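PDB 3TY1: thioredoxin-like protein from Klebsiella pneumoniae subsp. pneumoniae MGH 78578, which is of unconfirmed function but probably binds carbohydrate, as expected of a putative aldose 1-epimerase of the galactose mutarotase-like group. Local coordinates for residues Gln45-Ile53 against Thr60-Gly68; Ala139-Glu150 against Arg160-Ser168. One frame throughout, in Å; residues are numbered along the deposited sequence.

Contact 1: residues Gln45-Ile53 against Thr60-Gly68; sequences QEGSKILTI and TITLSPTRG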
ATOM      1  N   GLN A  45      10.614   5.791   3.643  1.00 23.42           N
ATOM      2  CA  GLN A  45      11.797   5.055   3.211  1.00 26.82           C
ATOM      3  C   GLN A  45      12.003   3.811   4.073  1.00 29.57           C
ATOM      4  O   GLN A  45      12.938   3.046   3.862  1.00 32.07           O
ATOM      5  CB  GLN A  45      12.948   6.110   3.193  1.00 30.84           C
ATOM      6  CG  GLN A  45      14.262   5.722   3.391  1.00 37.11           C
ATOM      7  CD  GLN A  45      15.191   6.877   3.364  1.00 33.31           C
ATOM      8  OE1 GLN A  45      15.397   7.494   2.308  1.00 23.44           O
ATOM      9  NE2 GLN A  45      15.874   7.096   4.469  1.00 21.36           N
ATOM     10  N   GLU A  46      11.095   3.556   5.032  1.00 28.84           N
ATOM     11  CA  GLU A  46      11.238   2.426   5.937  1.00 27.80           C
ATOM     12  C   GLU A  46      11.295   1.089   5.182  1.00 28.38           C
ATOM     13  O   GLU A  46      10.396   0.772   4.437  1.00 28.35           O
ATOM     14  CB  GLU A  46      10.107   2.361   6.963  1.00 32.18           C
ATOM     15  CG  GLU A  46      10.243   1.168   7.954  1.00 36.08           C
ATOM     16  CD  GLU A  46      11.612   1.104   8.705  1.00 42.39           C
ATOM     17  OE1 GLU A  46      12.052   2.132   9.233  1.00 52.33           O
ATOM     18  OE2 GLU A  46      12.218   0.026   8.795  1.00 58.95           O
ATOM     19  N   GLY A  47      12.395   0.374   5.340  1.00 30.06           N
ATOM     20  CA  GLY A  47      12.575  -0.930   4.698  1.00 31.27           C
ATOM     21  C   GLY A  47      13.160  -0.887   3.294  1.00 28.60           C
ATOM     22  O   GLY A  47      13.490  -1.918   2.774  1.00 30.20           O
ATOM     23  N   SER A  48      13.302   0.298   2.689  1.00 26.32           N
ATOM     24  CA  SER A  48      13.872   0.428   1.364  1.00 27.24           C
ATOM     25  C   SER A  48      15.339   0.082   1.370  1.00 30.73           C
ATOM     26  O   SER A  48      16.039   0.432   2.302  1.00 28.93           O
ATOM     27  CB  SER A  48      13.747   1.852   0.838  1.00 24.76           C
ATOM     28  OG  SER A  48      12.387   2.162   0.548  1.00 26.02           O
ATOM     29  N   LYS A  49      15.806  -0.614   0.330  1.00 27.97           N
ATOM     30  CA  LYS A  49      17.234  -0.904   0.218  1.00 26.27           C
ATOM     31  C   LYS A  49      17.918  -0.061  -0.862  1.00 24.81           C
ATOM     32  O   LYS A  49      17.300   0.286  -1.882  1.00 24.60           O
ATOM     33  CB  LYS A  49      17.413  -2.341  -0.147  1.00 26.09           C
ATOM     34  CG  LYS A  49      16.946  -3.369   0.865  1.00 32.24           C
ATOM     35  CD  LYS A  49      17.027  -4.788   0.280  1.00 36.98           C
ATOM     36  CE  LYS A  49      15.837  -5.114  -0.665  1.00 38.05           C
ATOM     37  NZ  LYS A  49      15.975  -6.434  -1.332  1.00 34.56           N
ATOM     38  N   ILE A  50      19.182   0.263  -0.617  1.00 25.13           N
ATOM     39  CA  ILE A  50      20.080   0.794  -1.635  1.00 25.30           C
ATOM     40  C   ILE A  50      21.266  -0.148  -1.749  1.00 26.33           C
ATOM     41  O   ILE A  50      21.631  -0.847  -0.769  1.00 26.41           O
ATOM     42  CB  ILE A  50      20.570   2.253  -1.387  1.00 25.79           C
ATOM     43  CG1 ILE A  50      21.229   2.427  -0.037  1.00 28.60           C
ATOM     44  CG2 ILE A  50      19.392   3.231  -1.603  1.00 24.30           C
ATOM     45  CD1 ILE A  50      21.926   3.784   0.115  1.00 29.40           C
ATOM     46  N   LEU A  51      21.839  -0.191  -2.950  1.00 25.90           N
ATOM     47  CA  LEU A  51      22.998  -1.026  -3.217  1.00 25.06           C
ATOM     48  C   LEU A  51      23.965  -0.136  -3.980  1.00 25.94           C
ATOM     49  O   LEU A  51      23.603   0.428  -5.027  1.00 25.37           O
ATOM     50  CB  LEU A  51      22.583  -2.275  -3.990  1.00 26.05           C
ATOM     51  CG  LEU A  51      23.634  -3.249  -4.497  1.00 27.10           C
ATOM     52  CD1 LEU A  51      24.463  -3.799  -3.377  1.00 25.11           C
ATOM     53  CD2 LEU A  51      22.887  -4.427  -5.276  1.00 26.62           C
ATOM     54  N   THR A  52      25.173  -0.001  -3.450  1.00 24.29           N
ATOM     55  CA  THR A  52      26.140   0.937  -3.956  1.00 26.17           C
ATOM     56  C   THR A  52      27.487   0.300  -4.268  1.00 26.95           C
ATOM     57  O   THR A  52      28.050  -0.422  -3.435  1.00 27.68           O
ATOM     58  CB  THR A  52      26.388   2.040  -2.896  1.00 28.59           C
ATOM     59  OG1 THR A  52      25.122   2.619  -2.481  1.00 26.95           O
ATOM     60  CG2 THR A  52      27.313   3.119  -3.488  1.00 27.54           C
ATOM     61  N   ILE A  53      28.027   0.601  -5.439  1.00 27.38           N
ATOM     62  CA  ILE A  53      29.420   0.332  -5.743  1.00 25.38           C
ATOM     63  C   ILE A  53      30.199   1.612  -5.392  1.00 28.17           C
ATOM     64  O   ILE A  53      29.987   2.647  -6.020  1.00 25.71           O
ATOM     65  CB  ILE A  53      29.665   0.045  -7.223  1.00 24.61           C
ATOM     66  CG1 ILE A  53      28.889  -1.213  -7.651  1.00 28.02           C
ATOM     67  CG2 ILE A  53      31.233  -0.057  -7.452  1.00 25.91           C
ATOM     68  CD1 ILE A  53      28.858  -1.453  -9.217  1.00 30.31           C
ATOM     69  N   THR A  60      30.983   6.123  -8.342  1.00 27.68           N
ATOM     70  CA  THR A  60      30.233   5.604  -7.219  1.00 26.04           C
ATOM     71  C   THR A  60      28.796   5.497  -7.719  1.00 27.90           C
ATOM     72  O   THR A  60      28.191   6.490  -8.169  1.00 26.89           O
ATOM     73  CB  THR A  60      30.386   6.446  -5.941  1.00 29.43           C
ATOM     74  OG1 THR A  60      31.723   6.295  -5.476  1.00 28.00           O
ATOM     75  CG2 THR A  60      29.416   5.915  -4.815  1.00 26.88           C
ATOM     76  N   ILE A  61      28.280   4.273  -7.733  1.00 25.16           N
ATOM     77  CA  ILE A  61      27.008   3.996  -8.370  1.00 23.75           C
ATOM     78  C   ILE A  61      26.025   3.459  -7.356  1.00 24.11           C
ATOM     79  O   ILE A  61      26.296   2.406  -6.718  1.00 24.64           O
ATOM     80  CB  ILE A  61      27.183   2.908  -9.476  1.00 27.81           C
ATOM     81  CG1 ILE A  61      28.189   3.385 -10.550  1.00 26.23           C
ATOM     82  CG2 ILE A  61      25.786   2.518 -10.059  1.00 25.06           C
ATOM     83  CD1 ILE A  61      28.580   2.263 -11.609  1.00 26.81           C
ATOM     84  N   THR A  62      24.896   4.148  -7.203  1.00 22.83           N
ATOM     85  CA  THR A  62      23.879   3.771  -6.221  1.00 24.50           C
ATOM     86  C   THR A  62      22.645   3.380  -6.923  1.00 25.77           C
ATOM     87  O   THR A  62      22.143   4.133  -7.765  1.00 27.58           O
ATOM     88  CB  THR A  62      23.556   4.935  -5.261  1.00 26.88           C
ATOM     89  OG1 THR A  62      24.759   5.333  -4.609  1.00 30.40           O
ATOM     90  CG2 THR A  62      22.504   4.519  -4.215  1.00 23.74           C
ATOM     91  N   LEU A  63      22.135   2.207  -6.581  1.00 25.90           N
ATOM     92  CA  LEU A  63      20.850   1.759  -7.137  1.00 23.79           C
ATOM     93  C   LEU A  63      19.957   1.275  -6.012  1.00 25.17           C
ATOM     94  O   LEU A  63      20.434   1.085  -4.914  1.00 24.51           O
ATOM     95  CB  LEU A  63      21.060   0.739  -8.225  1.00 28.12           C
ATOM     96  CG  LEU A  63      21.736  -0.582  -8.051  1.00 36.18           C
ATOM     97  CD1 LEU A  63      20.681  -1.538  -7.432  1.00 30.90           C
ATOM     98  CD2 LEU A  63      22.208  -1.132  -9.372  1.00 31.61           C
ATOM     99  N   SER A  64      18.670   1.093  -6.285  1.00 26.46           N
ATOM    100  CA  SER A  64      17.727   0.626  -5.287  1.00 25.51           C
ATOM    101  C   SER A  64      17.011  -0.653  -5.710  1.00 23.17           C
ATOM    102  O   SER A  64      16.162  -0.611  -6.599  1.00 25.20           O
ATOM    103  CB  SER A  64      16.700   1.709  -4.959  1.00 27.00           C
ATOM    104  OG  SER A  64      15.792   1.153  -4.034  1.00 25.37           O
ATOM    105  N   PRO A  65      17.318  -1.794  -5.055  1.00 24.45           N
ATOM    106  CA  PRO A  65      16.601  -3.030  -5.335  1.00 23.70           C
ATOM    107  C   PRO A  65      15.117  -2.995  -4.981  1.00 26.16           C
ATOM    108  O   PRO A  65      14.321  -3.731  -5.557  1.00 28.12           O
ATOM    109  CB  PRO A  65      17.324  -4.037  -4.452  1.00 24.35           C
ATOM    110  CG  PRO A  65      18.730  -3.465  -4.363  1.00 25.64           C
ATOM    111  CD  PRO A  65      18.498  -2.052  -4.201  1.00 25.92           C
ATOM    112  N   THR A  66      14.739  -2.181  -4.004  1.00 26.15           N
ATOM    113  CA  THR A  66      13.348  -2.016  -3.639  1.00 24.39           C
ATOM    114  C   THR A  66      12.556  -1.331  -4.748  1.00 26.13           C
ATOM    115  O   THR A  66      11.357  -1.588  -4.902  1.00 26.97           O
ATOM    116  CB  THR A  66      13.282  -1.186  -2.355  1.00 25.98           C
ATOM    117  OG1 THR A  66      14.064  -1.860  -1.377  1.00 30.20           O
ATOM    118  CG2 THR A  66      11.840  -1.031  -1.834  1.00 27.35           C
ATOM    119  N   ARG A  67      13.225  -0.416  -5.474  1.00 25.90           N
ATOM    120  CA  ARG A  67      12.610   0.376  -6.543  1.00 25.95           C
ATOM    121  C   ARG A  67      13.103  -0.083  -7.924  1.00 25.78           C
ATOM    122  O   ARG A  67      13.759   0.665  -8.643  1.00 26.86           O
ATOM    123  CB  ARG A  67      12.893   1.866  -6.284  1.00 25.20           C
ATOM    124  CG  ARG A  67      12.283   2.382  -4.929  1.00 23.96           C
ATOM    125  CD  ARG A  67      12.468   3.871  -4.716  1.00 24.89           C
ATOM    126  NE  ARG A  67      11.881   4.606  -5.832  1.00 22.91           N
ATOM    127  CZ  ARG A  67      10.588   4.755  -6.089  1.00 24.67           C
ATOM    128  NH1 ARG A  67       9.640   4.287  -5.249  1.00 26.98           N
ATOM    129  NH2 ARG A  67      10.239   5.379  -7.226  1.00 26.85           N
ATOM    130  N   GLY A  68      12.888  -1.377  -8.205  1.00 25.07           N
ATOM    131  CA  GLY A  68      13.094  -1.999  -9.535  1.00 27.27           C
ATOM    132  C   GLY A  68      14.501  -1.951 -10.096  1.00 28.60           C
ATOM    133  O   GLY A  68      14.683  -2.055 -11.288  1.00 28.85           O
TER
HETATM  134  O   HOH W   1      25.037   5.251  -1.717  1.00 45.42           O
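Leu-51 meets Leu-63 and Pro-65 at the apolar centre of this antiparallel beta hairpin, made by strands 49-55 and 60-64. CB of Leu-51 lies 4.0 Å from CD1 of Leu-63 and equally close to CG of Pro-65. CG of Leu-63 sits between its backbone N and carbonyl carbon (chi1 60°), which brings CD1 in toward the partner strand. Ile-53 and Ile-61 pair further along the same face. Leu-51 and Ile-53 also pack on Ile-161 of strand 159-169, so this face is turned to the neighbouring sheet. Leu-51 with Leu-63 and Ile-53 with Ile-61 are hydrogen-bonded pairs, each closed by two backbone bonds.

Thr-52 and Thr-62 form the non-hydrogen-bonded pair between them, on the other face. A water bridges their hydroxyls, 2.7 Å from OG1 of Thr-52 and 2.9 Å from OG1 of Thr-62. Ile-50 adds a methine, CB, against CG2 of Thr-62.

Beyond Leu-63 side chains replace the backbone ladder. OG of Ser-64, anti to its own N (chi1 177°), donates to O of Lys-49 almost in line with the carbonyl. The amine of Lys-49 pairs with Asp-15. Thr-66 crosses the lysine chain at about a right angle, and its OG1 accepts from N of Lys-49 at 2.7 Å, with an N-H...O angle of 166°.

Contact 2: residues Ala139-Glu150 against Arg160-Ser168; sequences AGNTPASLVEVE and RIRGLVKES. With SO4 (sulfate ion), chain I.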
ATOM      1  N   ALA A 139       7.610  -1.215 -13.238  1.00 30.31           N
ATOM      2  CA  ALA A 139       8.950  -1.781 -12.971  1.00 31.07           C
ATOM      3  C   ALA A 139       9.677  -0.975 -11.922  1.00 31.13           C
ATOM      4  O   ALA A 139      10.282  -1.524 -10.977  1.00 30.00           O
ATOM      5  CB  ALA A 139       9.813  -1.894 -14.265  1.00 29.70           C
ATOM      6  N   GLY A 140       9.610   0.335 -12.071  1.00 30.86           N
ATOM      7  CA  GLY A 140      10.300   1.233 -11.159  1.00 28.43           C
ATOM      8  C   GLY A 140       9.832   1.226  -9.702  1.00 30.08           C
ATOM      9  O   GLY A 140      10.561   1.706  -8.810  1.00 31.14           O
ATOM     10  N   ASN A 141       8.616   0.738  -9.462  1.00 25.84           N
ATOM     11  CA  ASN A 141       8.067   0.610  -8.109  1.00 26.84           C
ATOM     12  C   ASN A 141       7.831  -0.843  -7.705  1.00 29.11           C
ATOM     13  O   ASN A 141       6.996  -1.123  -6.869  1.00 29.55           O
ATOM     14  CB  ASN A 141       6.828   1.478  -7.973  1.00 27.62           C
ATOM     15  CG  ASN A 141       7.165   2.936  -7.773  1.00 31.56           C
ATOM     16  OD1 ASN A 141       7.420   3.350  -6.664  1.00 28.16           O
ATOM     17  ND2 ASN A 141       7.147   3.727  -8.839  1.00 26.92           N
ATOM     18  N   THR A 142       8.620  -1.760  -8.277  1.00 27.70           N
ATOM     19  CA  THR A 142       8.545  -3.184  -7.973  1.00 29.10           C
ATOM     20  C   THR A 142       9.859  -3.627  -7.321  1.00 28.76           C
ATOM     21  O   THR A 142      10.900  -3.477  -7.921  1.00 29.90           O
ATOM     22  CB  THR A 142       8.322  -4.021  -9.260  1.00 32.12           C
ATOM     23  OG1 THR A 142       7.087  -3.602  -9.858  1.00 30.33           O
ATOM     24  CG2 THR A 142       8.310  -5.542  -8.952  1.00 31.33           C
ATOM     25  N   PRO A 143       9.801  -4.173  -6.095  1.00 28.28           N
ATOM     26  CA  PRO A 143      10.977  -4.738  -5.443  1.00 27.92           C
ATOM     27  C   PRO A 143      11.515  -5.961  -6.171  1.00 29.06           C
ATOM     28  O   PRO A 143      10.751  -6.835  -6.574  1.00 30.33           O
ATOM     29  CB  PRO A 143      10.470  -5.119  -4.061  1.00 31.89           C
ATOM     30  CG  PRO A 143       9.246  -4.326  -3.866  1.00 35.43           C
ATOM     31  CD  PRO A 143       8.607  -4.267  -5.225  1.00 30.53           C
ATOM     32  N   ALA A 144      12.832  -6.006  -6.355  1.00 27.52           N
ATOM     33  CA  ALA A 144      13.450  -7.101  -7.066  1.00 30.72           C
ATOM     34  C   ALA A 144      13.251  -8.422  -6.298  1.00 29.02           C
ATOM     35  O   ALA A 144      13.326  -8.468  -5.077  1.00 28.77           O
ATOM     36  CB  ALA A 144      14.943  -6.830  -7.276  1.00 25.32           C
ATOM     37  N   SER A 145      13.041  -9.500  -7.043  1.00 28.09           N
ATOM     38  CA  SER A 145      12.818 -10.820  -6.486  1.00 30.62           C
ATOM     39  C   SER A 145      14.115 -11.589  -6.321  1.00 32.18           C
ATOM     40  O   SER A 145      14.195 -12.487  -5.513  1.00 34.12           O
ATOM     41  CB  SER A 145      11.929 -11.618  -7.448  1.00 32.90           C
ATOM     42  OG  SER A 145      10.679 -10.983  -7.575  1.00 34.09           O
ATOM     43  N   LEU A 146      15.093 -11.277  -7.153  1.00 29.96           N
ATOM     44  CA  LEU A 146      16.408 -11.950  -7.137  1.00 33.79           C
ATOM     45  C   LEU A 146      17.434 -10.855  -7.359  1.00 32.39           C
ATOM     46  O   LEU A 146      17.296 -10.097  -8.301  1.00 30.84           O
ATOM     47  CB  LEU A 146      16.531 -12.990  -8.262  1.00 34.83           C
ATOM     48  CG  LEU A 146      17.866 -13.760  -8.411  1.00 38.40           C
ATOM     49  CD1 LEU A 146      18.108 -14.794  -7.321  1.00 41.04           C
ATOM     50  CD2 LEU A 146      17.973 -14.479  -9.798  1.00 42.02           C
ATOM     51  N   VAL A 147      18.425 -10.767  -6.483  1.00 29.01           N
ATOM     52  CA  VAL A 147      19.490  -9.794  -6.601  1.00 29.04           C
ATOM     53  C   VAL A 147      20.806 -10.538  -6.382  1.00 31.41           C
ATOM     54  O   VAL A 147      20.962 -11.220  -5.347  1.00 31.73           O
ATOM     55  CB  VAL A 147      19.343  -8.632  -5.606  1.00 31.22           C
ATOM     56  CG1 VAL A 147      20.507  -7.679  -5.721  1.00 27.77           C
ATOM     57  CG2 VAL A 147      18.029  -7.859  -5.814  1.00 29.31           C
ATOM     58  N   GLU A 148      21.719 -10.423  -7.362  1.00 28.44           N
ATOM     59  CA  GLU A 148      23.062 -11.027  -7.317  1.00 28.96           C
ATOM     60  C   GLU A 148      24.122 -10.003  -7.656  1.00 30.25           C
ATOM     61  O   GLU A 148      23.906  -9.146  -8.524  1.00 28.96           O
ATOM     62  CB  GLU A 148      23.215 -12.160  -8.333  1.00 30.94           C
ATOM     63  CG  GLU A 148      22.294 -13.328  -8.075  1.00 40.83           C
ATOM     64  CD  GLU A 148      22.361 -14.445  -9.146  1.00 45.12           C
ATOM     65  OE1 GLU A 148      22.840 -14.214 -10.269  1.00 47.28           O
ATOM     66  OE2 GLU A 148      21.908 -15.567  -8.843  1.00 50.86           O
ATOM     67  N   VAL A 149      25.259 -10.126  -6.977  1.00 30.40           N
ATOM     68  CA  VAL A 149      26.436  -9.315  -7.218  1.00 29.97           C
ATOM     69  C   VAL A 149      27.558 -10.270  -7.651  1.00 29.71           C
ATOM     70  O   VAL A 149      27.830 -11.279  -6.986  1.00 30.64           O
ATOM     71  CB  VAL A 149      26.865  -8.548  -5.941  1.00 31.20           C
ATOM     72  CG1 VAL A 149      28.217  -7.856  -6.166  1.00 28.92           C
ATOM     73  CG2 VAL A 149      25.781  -7.563  -5.538  1.00 27.80           C
ATOM     74  N   GLU A 150      28.231  -9.924  -8.734  1.00 28.06           N
ATOM     75  CA  GLU A 150      29.299 -10.765  -9.290  1.00 30.83           C
ATOM     76  C   GLU A 150      30.544  -9.901  -9.456  1.00 30.37           C
ATOM     77  O   GLU A 150      30.453  -8.750  -9.896  1.00 31.78           O
ATOM     78  CB  GLU A 150      28.847 -11.348 -10.633  1.00 34.62           C
ATOM     79  CG  GLU A 150      29.903 -12.105 -11.460  1.00 40.17           C
ATOM     80  CD  GLU A 150      29.443 -12.375 -12.909  1.00 48.73           C
ATOM     81  OE1 GLU A 150      28.293 -12.832 -13.104  1.00 48.76           O
ATOM     82  OE2 GLU A 150      30.232 -12.091 -13.848  1.00 54.13           O
ATOM     83  N   ARG A 160      29.243  -7.051 -11.849  1.00 27.22           N
ATOM     84  CA  ARG A 160      27.929  -7.105 -12.432  1.00 28.49           C
ATOM     85  C   ARG A 160      26.907  -7.201 -11.326  1.00 28.98           C
ATOM     86  O   ARG A 160      27.077  -7.983 -10.381  1.00 29.67           O
ATOM     87  CB  ARG A 160      27.781  -8.309 -13.374  1.00 30.48           C
ATOM     88  CG  ARG A 160      28.804  -8.294 -14.470  1.00 31.80           C
ATOM     89  CD  ARG A 160      28.544  -9.328 -15.543  1.00 39.70           C
ATOM     90  NE  ARG A 160      29.590  -9.265 -16.558  1.00 39.30           N
ATOM     91  CZ  ARG A 160      29.606  -9.963 -17.697  1.00 45.04           C
ATOM     92  NH1 ARG A 160      28.637 -10.803 -17.990  1.00 40.58           N
ATOM     93  NH2 ARG A 160      30.605  -9.793 -18.561  1.00 44.35           N
ATOM     94  N   ILE A 161      25.855  -6.421 -11.452  1.00 27.30           N
ATOM     95  CA  ILE A 161      24.786  -6.417 -10.472  1.00 26.98           C
ATOM     96  C   ILE A 161      23.507  -6.731 -11.224  1.00 28.62           C
ATOM     97  O   ILE A 161      23.068  -5.947 -12.085  1.00 28.03           O
ATOM     98  CB  ILE A 161      24.717  -5.104  -9.730  1.00 25.69           C
ATOM     99  CG1 ILE A 161      25.990  -4.895  -8.913  1.00 28.87           C
ATOM    100  CG2 ILE A 161      23.457  -5.099  -8.795  1.00 28.04           C
ATOM    101  CD1 ILE A 161      26.000  -3.611  -8.137  1.00 36.98           C
ATOM    102  N   ARG A 162      22.910  -7.868 -10.887  1.00 28.12           N
ATOM    103  CA  ARG A 162      21.678  -8.335 -11.539  1.00 28.72           C
ATOM    104  C   ARG A 162      20.506  -8.266 -10.580  1.00 27.92           C
ATOM    105  O   ARG A 162      20.661  -8.537  -9.398  1.00 29.17           O
ATOM    106  CB  ARG A 162      21.807  -9.800 -12.016  1.00 28.25           C
ATOM    107  CG  ARG A 162      22.736 -10.005 -13.162  1.00 40.31           C
ATOM    108  CD  ARG A 162      22.792 -11.466 -13.627  1.00 42.15           C
ATOM    109  NE  ARG A 162      23.533 -12.284 -12.693  1.00 39.93           N
ATOM    110  CZ  ARG A 162      24.860 -12.381 -12.642  1.00 37.00           C
ATOM    111  NH1 ARG A 162      25.651 -11.721 -13.494  1.00 40.86           N
ATOM    112  NH2 ARG A 162      25.405 -13.156 -11.713  1.00 42.80           N
ATOM    113  N   GLY A 163      19.336  -7.913 -11.116  1.00 27.94           N
ATOM    114  CA  GLY A 163      18.094  -7.861 -10.363  1.00 29.29           C
ATOM    115  C   GLY A 163      16.888  -8.258 -11.193  1.00 31.00           C
ATOM    116  O   GLY A 163      16.621  -7.607 -12.198  1.00 29.91           O
ATOM    117  N   LEU A 164      16.178  -9.311 -10.779  1.00 29.19           N
ATOM    118  CA  LEU A 164      14.970  -9.797 -11.480  1.00 30.25           C
ATOM    119  C   LEU A 164      13.754  -9.040 -10.941  1.00 30.03           C
ATOM    120  O   LEU A 164      13.449  -9.133  -9.755  1.00 32.78           O
ATOM    121  CB  LEU A 164      14.769 -11.279 -11.232  1.00 31.63           C
ATOM    122  CG  LEU A 164      13.611 -12.007 -11.938  1.00 33.62           C
ATOM    123  CD1 LEU A 164      13.764 -11.853 -13.420  1.00 31.16           C
ATOM    124  CD2 LEU A 164      13.547 -13.511 -11.498  1.00 35.41           C
ATOM    125  N   VAL A 165      13.086  -8.298 -11.811  1.00 31.23           N
ATOM    126  CA  VAL A 165      11.908  -7.479 -11.497  1.00 30.07           C
ATOM    127  C   VAL A 165      10.719  -8.077 -12.241  1.00 32.00           C
ATOM    128  O   VAL A 165      10.695  -8.158 -13.476  1.00 32.13           O
ATOM    129  CB  VAL A 165      12.159  -6.044 -11.899  1.00 29.92           C
ATOM    130  CG1 VAL A 165      10.960  -5.180 -11.536  1.00 30.19           C
ATOM    131  CG2 VAL A 165      13.406  -5.512 -11.182  1.00 29.63           C
ATOM    132  N   LYS A 166       9.741  -8.549 -11.491  1.00 30.19           N
ATOM    133  CA  LYS A 166       8.649  -9.320 -12.051  1.00 31.26           C
ATOM    134  C   LYS A 166       7.355  -8.549 -12.140  1.00 34.03           C
ATOM    135  O   LYS A 166       7.013  -7.783 -11.229  1.00 32.49           O
ATOM    136  CB  LYS A 166       8.400 -10.565 -11.220  1.00 33.49           C
ATOM    137  CG  LYS A 166       9.555 -11.541 -11.098  1.00 36.56           C
ATOM    138  CD  LYS A 166       9.035 -12.785 -10.326  1.00 41.36           C
ATOM    139  CE  LYS A 166      10.004 -13.939 -10.288  1.00 47.65           C
ATOM    140  NZ  LYS A 166       9.358 -15.099  -9.577  1.00 47.73           N
ATOM    141  N   GLU A 167       6.629  -8.775 -13.235  1.00 35.43           N
ATOM    142  CA  GLU A 167       5.310  -8.204 -13.468  1.00 36.48           C
ATOM    143  C   GLU A 167       4.427  -9.412 -13.830  1.00 37.99           C
ATOM    144  O   GLU A 167       4.126  -9.613 -14.999  1.00 39.39           O
ATOM    145  CB  GLU A 167       5.345  -7.156 -14.595  1.00 34.18           C
ATOM    146  CG  GLU A 167       6.267  -5.921 -14.271  1.00 40.68           C
ATOM    147  CD  GLU A 167       6.363  -4.915 -15.408  1.00 42.29           C
ATOM    148  OE1 GLU A 167       5.355  -4.241 -15.697  1.00 42.69           O
ATOM    149  OE2 GLU A 167       7.458  -4.762 -16.007  1.00 37.20           O
ATOM    150  N   SER A 168       4.096 -10.199 -12.796  1.00 37.37           N
ATOM    151  CA  SER A 168       3.351 -11.466 -12.842  1.00 39.52           C
ATOM    152  C   SER A 168       1.967 -11.285 -12.249  1.00 40.08           C
ATOM    153  O   SER A 168       1.835 -10.918 -11.074  1.00 40.44           O
ATOM    154  CB  SER A 168       4.114 -12.504 -12.028  1.00 40.62           C
ATOM    155  OG  SER A 168       5.430 -12.651 -12.558  1.00 41.94           O
TER
HETATM  156  S   SO4 I 509      29.388 -11.715 -21.636  1.00 74.79           S
HETATM  157  O1  SO4 I 509      30.232 -10.536 -21.832  1.00 78.63           O
HETATM  158  O2  SO4 I 509      29.484 -12.554 -22.823  1.00 86.35           O
HETATM  159  O3  SO4 I 509      29.881 -12.484 -20.506  1.00 65.63           O
HETATM  160  O4  SO4 I 509      27.983 -11.356 -21.519  1.00 71.04           O
HETATM  161  O   HOH W   2       5.540  -5.487 -10.688  1.00 47.65           O
HETATM  162  O   HOH W   3       9.945  -8.615  -8.528  1.00 29.60           O
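Segments 146-150 and 160-168 run almost exactly antiparallel, their axes at 174°, as a beta hairpin in the large sheet of the chain. Glu-148 with Arg-162 and Glu-150 with Arg-160 are hydrogen-bonded pairs. Val-147 with Gly-163 and Val-149 with Ile-161 are non-hydrogen-bonded pairs.

Val-149 and Ile-161 meet on the face turned to strand 49-55. CB of Thr-142 packs on CG1 of Val-165. A water links Pro-143 O, Ser-145 OG and Lys-166 N; Ser-145 OG also bonds Glu-89 of the third subunit.

The face with Glu-148 and Glu-150 is charged. The chain of Arg-162 bends at chi3 (-74°), and two edges of its guanidinium each face one acid. NE and NH2 share OE1 of Glu-148, with NH2 at 3.1 Å; the two planes stand 88° apart. NH1 and NH2 share OE1 of Glu-150, with NH1 at 2.9 Å. Arg-160 lies alongside Glu-150, whose OE2 is well out of the guanidinium plane, so this long salt bridge is charge only. Its NH2 pairs with Glu-158, and NH1 bonds a sulfate, probably from the crystallisation liquor.

Four hydrogen bonds should fix the rotation of the Arg-162 guanidinium. NH1 also forms a salt bridge with Glu-180, so three acids probably keep this arginine charged.

How the contacts relate
Contact 1 closes before contact 2 opens along the chain, and their centres are about 11 Å apart. They belong to different antiparallel sheets that pack together through the apolar face of 45-53 and the Val-147 and Ile-161 face of contact 2. Two probable hydrogen bonds also join them. N of Ala-144 lies 2.8 Å from O of Pro-65, and NH1 of Arg-67 lies 2.8 Å from OD1 of Asn-141. CB of Arg-67 packs against O of Gly-140. Separate sulfates lie near Lys-49 of contact 1 and Arg-160 of contact 2. Both probably come from the crystallisation liquor, so neither establishes a sugar site.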